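Local structure of putative peptide ABC-transport system periplasmic peptide-binding protein (Campylobacter jejuni, 4OEV) at residues 329-341 against 360-374. The protein binds nickel(II) outside the cytoplasm, probably as the solute-binding component of an ABC-type importer that takes up the metal. Numbering follows the deposited sequence.
Sequences KILEFEIWAMSND and VVSKVVAKPAGSFDY
Strands 332-338 and 361-367 run parallel, their axes 4.6 Å apart at closest approach and inclined at 25°, and the ladder between them is straightest in its middle, where Ile335 N reaches Lys363 O at 2.9 Å and Val365 N reaches Ile335 O at 2.8 Å; at the Phe333 end the bond from Phe333 N to Val361 O is weak. On the face bearing Glu334, Trp336 and Val365, the indole lies flat against the valine: Val365 CG1, set anti to the backbone N (chi1 -177°), sits 3.4 Å from the centroid of the Trp336 six-membered ring, almost on its normal, a CH-pi contact. Trp336 NE1 donates within the ring plane to Glu334 OE2 (2.8 Å), meeting the carboxylate from above its plane, which helps fix the turn of the indole. Farther along, Trp336 CE3 stands over the centre of the Phe372 ring, with planes inclined at 48°; Tyr374 CE2 lies over the opposite face of that phenyl. The other face of the strand pair, with Ile335 and Val364, packs on Ala348 of helix 342-357, completing a beta-alpha-beta unit. Past the strands, Asn340 OD1 accepts from Ala369 N (2.9 Å), while Asn340 ND2 binds Phe198 O. The extended Met338 chain runs beside Ala369, with SD 3.9 Å from Ala369 CB, and its CE meets Tyr374 OH. Since Met338 also touches the bound oxalate, the backbone ladder and the asparagine bond probably help place this wall of the pocket, whereas the tryptophan ties the loop after strand 361-367 back to the sheet through apolar and aromatic contacts.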
ATOM      1  N   LYS A 329      23.681 -19.608  23.378  1.00 40.04           N
ATOM      2  CA  LYS A 329      22.454 -19.504  22.557  1.00 39.92           C
ATOM      3  C   LYS A 329      22.753 -19.495  21.071  1.00 38.20           C
ATOM      4  O   LYS A 329      23.497 -18.644  20.607  1.00 37.60           O
ATOM      5  CB  LYS A 329      21.668 -18.217  22.876  1.00 41.48           C
ATOM      6  CG  LYS A 329      21.155 -18.106  24.292  1.00 47.69           C
ATOM      7  CD  LYS A 329      20.770 -16.639  24.560  1.00 51.31           C
ATOM      8  CE  LYS A 329      19.956 -16.468  25.829  1.00 55.34           C
ATOM      9  NZ  LYS A 329      19.595 -15.009  26.012  1.00 55.56           N
ATOM     10  N   ILE A 330      22.144 -20.388  20.292  1.00 40.08           N
ATOM     11  CA  ILE A 330      22.379 -20.302  18.844  1.00 38.12           C
ATOM     12  C   ILE A 330      21.576 -19.144  18.241  1.00 36.37           C
ATOM     13  O   ILE A 330      20.500 -18.781  18.727  1.00 39.77           O
ATOM     14  CB  ILE A 330      22.060 -21.631  18.087  1.00 44.87           C
ATOM     15  CG1 ILE A 330      20.570 -21.889  18.059  1.00 47.56           C
ATOM     16  CG2 ILE A 330      22.854 -22.854  18.701  1.00 42.21           C
ATOM     17  CD1 ILE A 330      20.138 -22.786  16.878  1.00 50.02           C
ATOM     18  N   LEU A 331      22.155 -18.497  17.233  1.00 36.44           N
ATOM     19  CA  LEU A 331      21.502 -17.415  16.534  1.00 37.62           C
ATOM     20  C   LEU A 331      20.367 -18.009  15.708  1.00 40.80           C
ATOM     21  O   LEU A 331      20.614 -18.600  14.647  1.00 40.23           O
ATOM     22  CB  LEU A 331      22.492 -16.657  15.638  1.00 36.99           C
ATOM     23  CG  LEU A 331      22.159 -15.172  15.312  1.00 35.78           C
ATOM     24  CD1 LEU A 331      23.299 -14.489  14.545  1.00 37.16           C
ATOM     25  CD2 LEU A 331      20.920 -15.094  14.460  1.00 33.95           C
ATOM     26  N   GLU A 332      19.139 -17.898  16.218  1.00 36.95           N
ATOM     27  CA  GLU A 332      17.955 -18.445  15.543  1.00 37.78           C
ATOM     28  C   GLU A 332      16.720 -17.589  15.775  1.00 34.92           C
ATOM     29  O   GLU A 332      16.658 -16.837  16.742  1.00 34.31           O
ATOM     30  CB  GLU A 332      17.647 -19.881  16.002  1.00 39.59           C
ATOM     31  CG  GLU A 332      16.944 -20.006  17.345  1.00 43.90           C
ATOM     32  CD  GLU A 332      16.786 -21.464  17.779  1.00 50.68           C
ATOM     33  OE1 GLU A 332      16.635 -22.337  16.891  1.00 51.65           O
ATOM     34  OE2 GLU A 332      16.825 -21.735  19.007  1.00 53.57           O
ATOM     35  N   PHE A 333      15.734 -17.713  14.892  1.00 33.05           N
ATOM     36  CA  PHE A 333      14.538 -16.884  14.983  1.00 32.77           C
ATOM     37  C   PHE A 333      13.480 -17.386  13.998  1.00 36.47           C
ATOM     38  O   PHE A 333      13.769 -18.247  13.158  1.00 35.28           O
ATOM     39  CB  PHE A 333      14.872 -15.400  14.727  1.00 30.62           C
ATOM     40  CG  PHE A 333      15.520 -15.145  13.398  1.00 30.90           C
ATOM     41  CD1 PHE A 333      14.743 -14.874  12.293  1.00 30.07           C
ATOM     42  CD2 PHE A 333      16.906 -15.205  13.246  1.00 32.04           C
ATOM     43  CE1 PHE A 333      15.337 -14.657  11.049  1.00 32.84           C
ATOM     44  CE2 PHE A 333      17.519 -14.993  12.010  1.00 32.64           C
ATOM     45  CZ  PHE A 333      16.726 -14.724  10.896  1.00 31.18           C
ATOM     46  N   GLU A 334      12.249 -16.892  14.112  1.00 36.50           N
ATOM     47  CA  GLU A 334      11.207 -17.374  13.203  1.00 35.63           C
ATOM     48  C   GLU A 334      11.002 -16.439  12.038  1.00 33.47           C
ATOM     49  O   GLU A 334      11.174 -15.227  12.175  1.00 30.52           O
ATOM     50  CB  GLU A 334       9.896 -17.560  13.936  1.00 36.95           C
ATOM     51  CG  GLU A 334       9.985 -18.589  15.019  1.00 38.92           C
ATOM     52  CD  GLU A 334       8.750 -18.637  15.872  1.00 40.35           C
ATOM     53  OE1 GLU A 334       8.590 -19.668  16.552  1.00 38.94           O
ATOM     54  OE2 GLU A 334       7.962 -17.635  15.876  1.00 38.80           O
ATOM     55  N   ILE A 335      10.657 -17.004  10.884  1.00 31.99           N
ATOM     56  CA  ILE A 335      10.294 -16.194   9.716  1.00 33.40           C
ATOM     57  C   ILE A 335       8.829 -16.474   9.387  1.00 34.80           C
ATOM     58  O   ILE A 335       8.492 -17.608   9.049  1.00 34.72           O
ATOM     59  CB  ILE A 335      11.172 -16.540   8.499  1.00 37.34           C
ATOM     60  CG1 ILE A 335      12.657 -16.340   8.816  1.00 34.08           C
ATOM     61  CG2 ILE A 335      10.772 -15.725   7.303  1.00 38.82           C
ATOM     62  CD1 ILE A 335      13.575 -17.105   7.825  1.00 36.06           C
ATOM     63  N   TRP A 336       7.957 -15.472   9.495  1.00 30.56           N
ATOM     64  CA  TRP A 336       6.535 -15.697   9.286  1.00 32.79           C
ATOM     65  C   TRP A 336       6.078 -15.230   7.896  1.00 34.25           C
ATOM     66  O   TRP A 336       6.509 -14.174   7.415  1.00 37.62           O
ATOM     67  CB  TRP A 336       5.727 -14.974  10.372  1.00 32.42           C
ATOM     68  CG  TRP A 336       5.769 -15.676  11.727  1.00 32.17           C
ATOM     69  CD1 TRP A 336       6.880 -15.900  12.520  1.00 31.46           C
ATOM     70  CD2 TRP A 336       4.658 -16.226  12.436  1.00 33.83           C
ATOM     71  NE1 TRP A 336       6.515 -16.569  13.672  1.00 29.95           N
ATOM     72  CE2 TRP A 336       5.160 -16.778  13.644  1.00 34.60           C
ATOM     73  CE3 TRP A 336       3.285 -16.324  12.161  1.00 35.46           C
ATOM     74  CZ2 TRP A 336       4.334 -17.400  14.577  1.00 38.67           C
ATOM     75  CZ3 TRP A 336       2.461 -16.959  13.095  1.00 35.74           C
ATOM     76  CH2 TRP A 336       2.995 -17.478  14.287  1.00 38.19           C
ATOM     77  N   ALA A 337       5.217 -16.016   7.243  1.00 31.40           N
ATOM     78  CA  ALA A 337       4.710 -15.643   5.917  1.00 31.12           C
ATOM     79  C   ALA A 337       3.221 -15.853   5.877  1.00 32.42           C
ATOM     80  O   ALA A 337       2.703 -16.779   6.513  1.00 32.28           O
ATOM     81  CB  ALA A 337       5.395 -16.485   4.768  1.00 27.79           C
ATOM     82  N   MET A 338       2.532 -14.985   5.125  1.00 33.83           N
ATOM     83  CA  MET A 338       1.129 -15.208   4.809  1.00 29.87           C
ATOM     84  C   MET A 338       0.965 -16.503   4.010  1.00 31.73           C
ATOM     85  O   MET A 338       1.439 -16.560   2.878  1.00 31.75           O
ATOM     86  CB  MET A 338       0.586 -14.038   3.986  1.00 27.72           C
ATOM     87  CG  MET A 338       0.674 -12.662   4.671  1.00 25.62           C
ATOM     88  SD  MET A 338       0.095 -11.477   3.480  1.00 31.34           S
ATOM     89  CE  MET A 338       0.139  -9.913   4.389  1.00 28.61           C
ATOM     90  N   SER A 339       0.299 -17.516   4.573  1.00 32.49           N
ATOM     91  CA  SER A 339       0.221 -18.839   3.938  1.00 36.11           C
ATOM     92  C   SER A 339      -0.647 -18.851   2.687  1.00 35.75           C
ATOM     93  O   SER A 339      -0.523 -19.762   1.871  1.00 34.37           O
ATOM     94  CB  SER A 339      -0.265 -19.896   4.937  1.00 39.78           C
ATOM     95  OG  SER A 339      -1.548 -19.578   5.436  1.00 39.51           O
ATOM     96  N   ASN A 340      -1.527 -17.852   2.550  1.00 33.86           N
ATOM     97  CA  ASN A 340      -2.384 -17.717   1.366  1.00 34.33           C
ATOM     98  C   ASN A 340      -1.650 -17.031   0.213  1.00 34.53           C
ATOM     99  O   ASN A 340      -2.206 -16.859  -0.888  1.00 38.85           O
ATOM    100  CB  ASN A 340      -3.634 -16.916   1.713  1.00 34.25           C
ATOM    101  CG  ASN A 340      -3.281 -15.570   2.362  1.00 36.68           C
ATOM    102  OD1 ASN A 340      -2.700 -15.531   3.432  1.00 36.23           O
ATOM    103  ND2 ASN A 340      -3.611 -14.484   1.704  1.00 37.30           N
ATOM    104  N   ASP A 341      -0.420 -16.587   0.466  1.00 29.96           N
ATOM    105  CA  ASP A 341       0.385 -15.947  -0.598  1.00 30.71           C
ATOM    106  C   ASP A 341       1.598 -16.823  -0.976  1.00 30.03           C
ATOM    107  O   ASP A 341       2.600 -16.861  -0.227  1.00 29.99           O
ATOM    108  CB  ASP A 341       0.843 -14.573  -0.153  1.00 30.21           C
ATOM    109  CG  ASP A 341       1.499 -13.765  -1.282  1.00 32.02           C
ATOM    110  OD1 ASP A 341       2.038 -14.383  -2.233  1.00 35.65           O
ATOM    111  OD2 ASP A 341       1.455 -12.502  -1.198  1.00 27.37           O
ATOM    112  N   VAL A 360      23.085 -19.843  10.271  1.00 35.90           N
ATOM    113  CA  VAL A 360      21.985 -19.204  10.982  1.00 37.33           C
ATOM    114  C   VAL A 360      20.738 -20.090  10.907  1.00 38.23           C
ATOM    115  O   VAL A 360      20.258 -20.426   9.815  1.00 38.62           O
ATOM    116  CB  VAL A 360      21.684 -17.812  10.420  1.00 36.75           C
ATOM    117  CG1 VAL A 360      20.445 -17.216  11.086  1.00 37.29           C
ATOM    118  CG2 VAL A 360      22.895 -16.905  10.620  1.00 38.37           C
ATOM    119  N   VAL A 361      20.236 -20.492  12.069  1.00 36.70           N
ATOM    120  CA  VAL A 361      19.077 -21.379  12.123  1.00 40.42           C
ATOM    121  C   VAL A 361      17.796 -20.545  12.103  1.00 38.50           C
ATOM    122  O   VAL A 361      17.726 -19.470  12.710  1.00 35.51           O
ATOM    123  CB  VAL A 361      19.117 -22.314  13.379  1.00 37.30           C
ATOM    124  CG1 VAL A 361      17.814 -23.089  13.523  1.00 39.12           C
ATOM    125  CG2 VAL A 361      20.350 -23.296  13.357  1.00 37.12           C
ATOM    126  N   SER A 362      16.799 -20.994  11.344  1.00 38.45           N
ATOM    127  CA  SER A 362      15.497 -20.302  11.339  1.00 34.57           C
ATOM    128  C   SER A 362      14.350 -21.277  11.065  1.00 35.91           C
ATOM    129  O   SER A 362      14.552 -22.407  10.560  1.00 36.83           O
ATOM    130  CB  SER A 362      15.480 -19.167  10.327  1.00 35.08           C
ATOM    131  OG  SER A 362      15.669 -19.672   9.023  1.00 38.59           O
ATOM    132  N   LYS A 363      13.155 -20.869  11.474  1.00 33.11           N
ATOM    133  CA  LYS A 363      11.973 -21.707  11.356  1.00 34.74           C
ATOM    134  C   LYS A 363      10.925 -20.998  10.547  1.00 34.45           C
ATOM    135  O   LYS A 363      10.555 -19.870  10.916  1.00 32.30           O
ATOM    136  CB  LYS A 363      11.424 -22.017  12.753  1.00 38.27           C
ATOM    137  CG  LYS A 363      10.148 -22.852  12.745  1.00 47.01           C
ATOM    138  CD  LYS A 363       9.575 -22.981  14.149  1.00 53.06           C
ATOM    139  CE  LYS A 363       8.249 -23.728  14.124  1.00 59.69           C
ATOM    140  NZ  LYS A 363       7.718 -24.001  15.503  1.00 64.91           N
ATOM    141  N   VAL A 364      10.411 -21.618   9.490  1.00 35.18           N
ATOM    142  CA  VAL A 364       9.383 -20.910   8.700  1.00 36.38           C
ATOM    143  C   VAL A 364       8.000 -21.183   9.285  1.00 38.41           C
ATOM    144  O   VAL A 364       7.634 -22.317   9.563  1.00 41.05           O
ATOM    145  CB  VAL A 364       9.443 -21.286   7.207  1.00 40.67           C
ATOM    146  CG1 VAL A 364       8.291 -20.610   6.426  1.00 38.77           C
ATOM    147  CG2 VAL A 364      10.784 -20.826   6.611  1.00 39.14           C
ATOM    148  N   VAL A 365       7.246 -20.116   9.545  1.00 36.98           N
ATOM    149  CA  VAL A 365       5.911 -20.283  10.090  1.00 35.63           C
ATOM    150  C   VAL A 365       4.909 -19.633   9.125  1.00 33.09           C
ATOM    151  O   VAL A 365       4.873 -18.431   8.994  1.00 36.48           O
ATOM    152  CB  VAL A 365       5.804 -19.657  11.505  1.00 40.65           C
ATOM    153  CG1 VAL A 365       4.407 -19.905  12.094  1.00 39.69           C
ATOM    154  CG2 VAL A 365       6.966 -20.189  12.432  1.00 30.20           C
ATOM    155  N   ALA A 366       4.091 -20.442   8.467  1.00 34.43           N
ATOM    156  CA  ALA A 366       3.164 -19.907   7.447  1.00 36.88           C
ATOM    157  C   ALA A 366       1.750 -20.019   7.996  1.00 37.69           C
ATOM    158  O   ALA A 366       1.322 -21.121   8.322  1.00 37.16           O
ATOM    159  CB  ALA A 366       3.332 -20.690   6.110  1.00 30.73           C
ATOM    160  N   LYS A 367       1.065 -18.884   8.161  1.00 41.57           N
ATOM    161  CA  LYS A 367      -0.317 -18.847   8.674  1.00 43.23           C
ATOM    162  C   LYS A 367      -1.128 -17.858   7.804  1.00 36.98           C
ATOM    163  O   LYS A 367      -0.542 -16.990   7.163  1.00 35.05           O
ATOM    164  CB  LYS A 367      -0.341 -18.406  10.147  1.00 45.27           C
ATOM    165  CG  LYS A 367       0.424 -19.327  11.125  1.00 46.66           C
ATOM    166  CD  LYS A 367      -0.270 -20.650  11.362  1.00 51.09           C
ATOM    167  CE  LYS A 367       0.546 -21.556  12.276  1.00 53.77           C
ATOM    168  NZ  LYS A 367       0.003 -22.955  12.323  1.00 54.67           N
ATOM    169  N   PRO A 368      -2.465 -17.971   7.793  1.00 37.20           N
ATOM    170  CA  PRO A 368      -3.295 -17.116   6.915  1.00 37.78           C
ATOM    171  C   PRO A 368      -3.199 -15.638   7.259  1.00 38.31           C
ATOM    172  O   PRO A 368      -3.267 -15.319   8.437  1.00 38.93           O
ATOM    173  CB  PRO A 368      -4.721 -17.614   7.183  1.00 41.45           C
ATOM    174  CG  PRO A 368      -4.555 -18.975   7.727  1.00 42.31           C
ATOM    175  CD  PRO A 368      -3.281 -18.943   8.529  1.00 38.02           C
ATOM    176  N   ALA A 369      -3.060 -14.766   6.256  1.00 38.42           N
ATOM    177  CA  ALA A 369      -3.088 -13.315   6.451  1.00 39.24           C
ATOM    178  C   ALA A 369      -4.213 -12.955   7.393  1.00 36.42           C
ATOM    179  O   ALA A 369      -5.261 -13.583   7.361  1.00 37.19           O
ATOM    180  CB  ALA A 369      -3.270 -12.576   5.108  1.00 37.29           C
ATOM    181  N   GLY A 370      -3.961 -12.015   8.298  1.00 35.06           N
ATOM    182  CA  GLY A 370      -5.009 -11.563   9.209  1.00 37.78           C
ATOM    183  C   GLY A 370      -5.266 -12.480  10.405  1.00 39.23           C
ATOM    184  O   GLY A 370      -6.102 -12.185  11.263  1.00 41.86           O
ATOM    185  N   SER A 371      -4.544 -13.586  10.509  1.00 36.68           N
ATOM    186  CA  SER A 371      -4.826 -14.509  11.623  1.00 36.79           C
ATOM    187  C   SER A 371      -3.817 -14.380  12.797  1.00 41.60           C
ATOM    188  O   SER A 371      -4.009 -15.011  13.842  1.00 41.19           O
ATOM    189  CB  SER A 371      -4.864 -15.959  11.129  1.00 41.06           C
ATOM    190  OG  SER A 371      -3.566 -16.442  10.838  1.00 41.25           O
ATOM    191  N   PHE A 372      -2.778 -13.562  12.622  1.00 39.39           N
ATOM    192  CA  PHE A 372      -1.763 -13.325  13.656  1.00 38.78           C
ATOM    193  C   PHE A 372      -1.294 -11.886  13.549  1.00 38.29           C
ATOM    194  O   PHE A 372      -1.487 -11.218  12.527  1.00 38.03           O
ATOM    195  CB  PHE A 372      -0.560 -14.316  13.544  1.00 34.88           C
ATOM    196  CG  PHE A 372       0.198 -14.225  12.240  1.00 35.58           C
ATOM    197  CD1 PHE A 372      -0.259 -14.886  11.101  1.00 36.85           C
ATOM    198  CD2 PHE A 372       1.363 -13.477  12.142  1.00 31.94           C
ATOM    199  CE1 PHE A 372       0.434 -14.799   9.885  1.00 33.19           C
ATOM    200  CE2 PHE A 372       2.063 -13.378  10.921  1.00 30.30           C
ATOM    201  CZ  PHE A 372       1.592 -14.043   9.791  1.00 31.16           C
ATOM    202  N   ASP A 373      -0.672 -11.412  14.620  1.00 37.23           N
ATOM    203  CA  ASP A 373      -0.222 -10.021  14.718  1.00 34.77           C
ATOM    204  C   ASP A 373       1.172  -9.898  14.119  1.00 35.12           C
ATOM    205  O   ASP A 373       2.148 -10.431  14.670  1.00 36.34           O
ATOM    206  CB  ASP A 373      -0.244  -9.581  16.193  1.00 33.94           C
ATOM    207  CG  ASP A 373       0.068  -8.116  16.384  1.00 33.44           C
ATOM    208  OD1 ASP A 373       0.725  -7.521  15.545  1.00 32.14           O
ATOM    209  OD2 ASP A 373      -0.288  -7.564  17.419  1.00 37.13           O
ATOM    210  N   TYR A 374       1.263  -9.191  13.000  1.00 29.78           N
ATOM    211  CA  TYR A 374       2.501  -9.099  12.255  1.00 30.37           C
ATOM    212  C   TYR A 374       3.618  -8.370  13.011  1.00 32.12           C
ATOM    213  O   TYR A 374       4.775  -8.484  12.634  1.00 34.82           O
ATOM    214  CB  TYR A 374       2.285  -8.399  10.916  1.00 28.84           C
ATOM    215  CG  TYR A 374       1.195  -8.990  10.023  1.00 33.35           C
ATOM    216  CD1 TYR A 374       0.560  -8.193   9.060  1.00 32.61           C
ATOM    217  CD2 TYR A 374       0.791 -10.317  10.153  1.00 34.17           C
ATOM    218  CE1 TYR A 374      -0.457  -8.710   8.256  1.00 33.82           C
ATOM    219  CE2 TYR A 374      -0.206 -10.835   9.373  1.00 33.60           C
ATOM    220  CZ  TYR A 374      -0.829 -10.033   8.402  1.00 36.33           C
ATOM    221  OH  TYR A 374      -1.842 -10.573   7.599  1.00 38.98           O
TER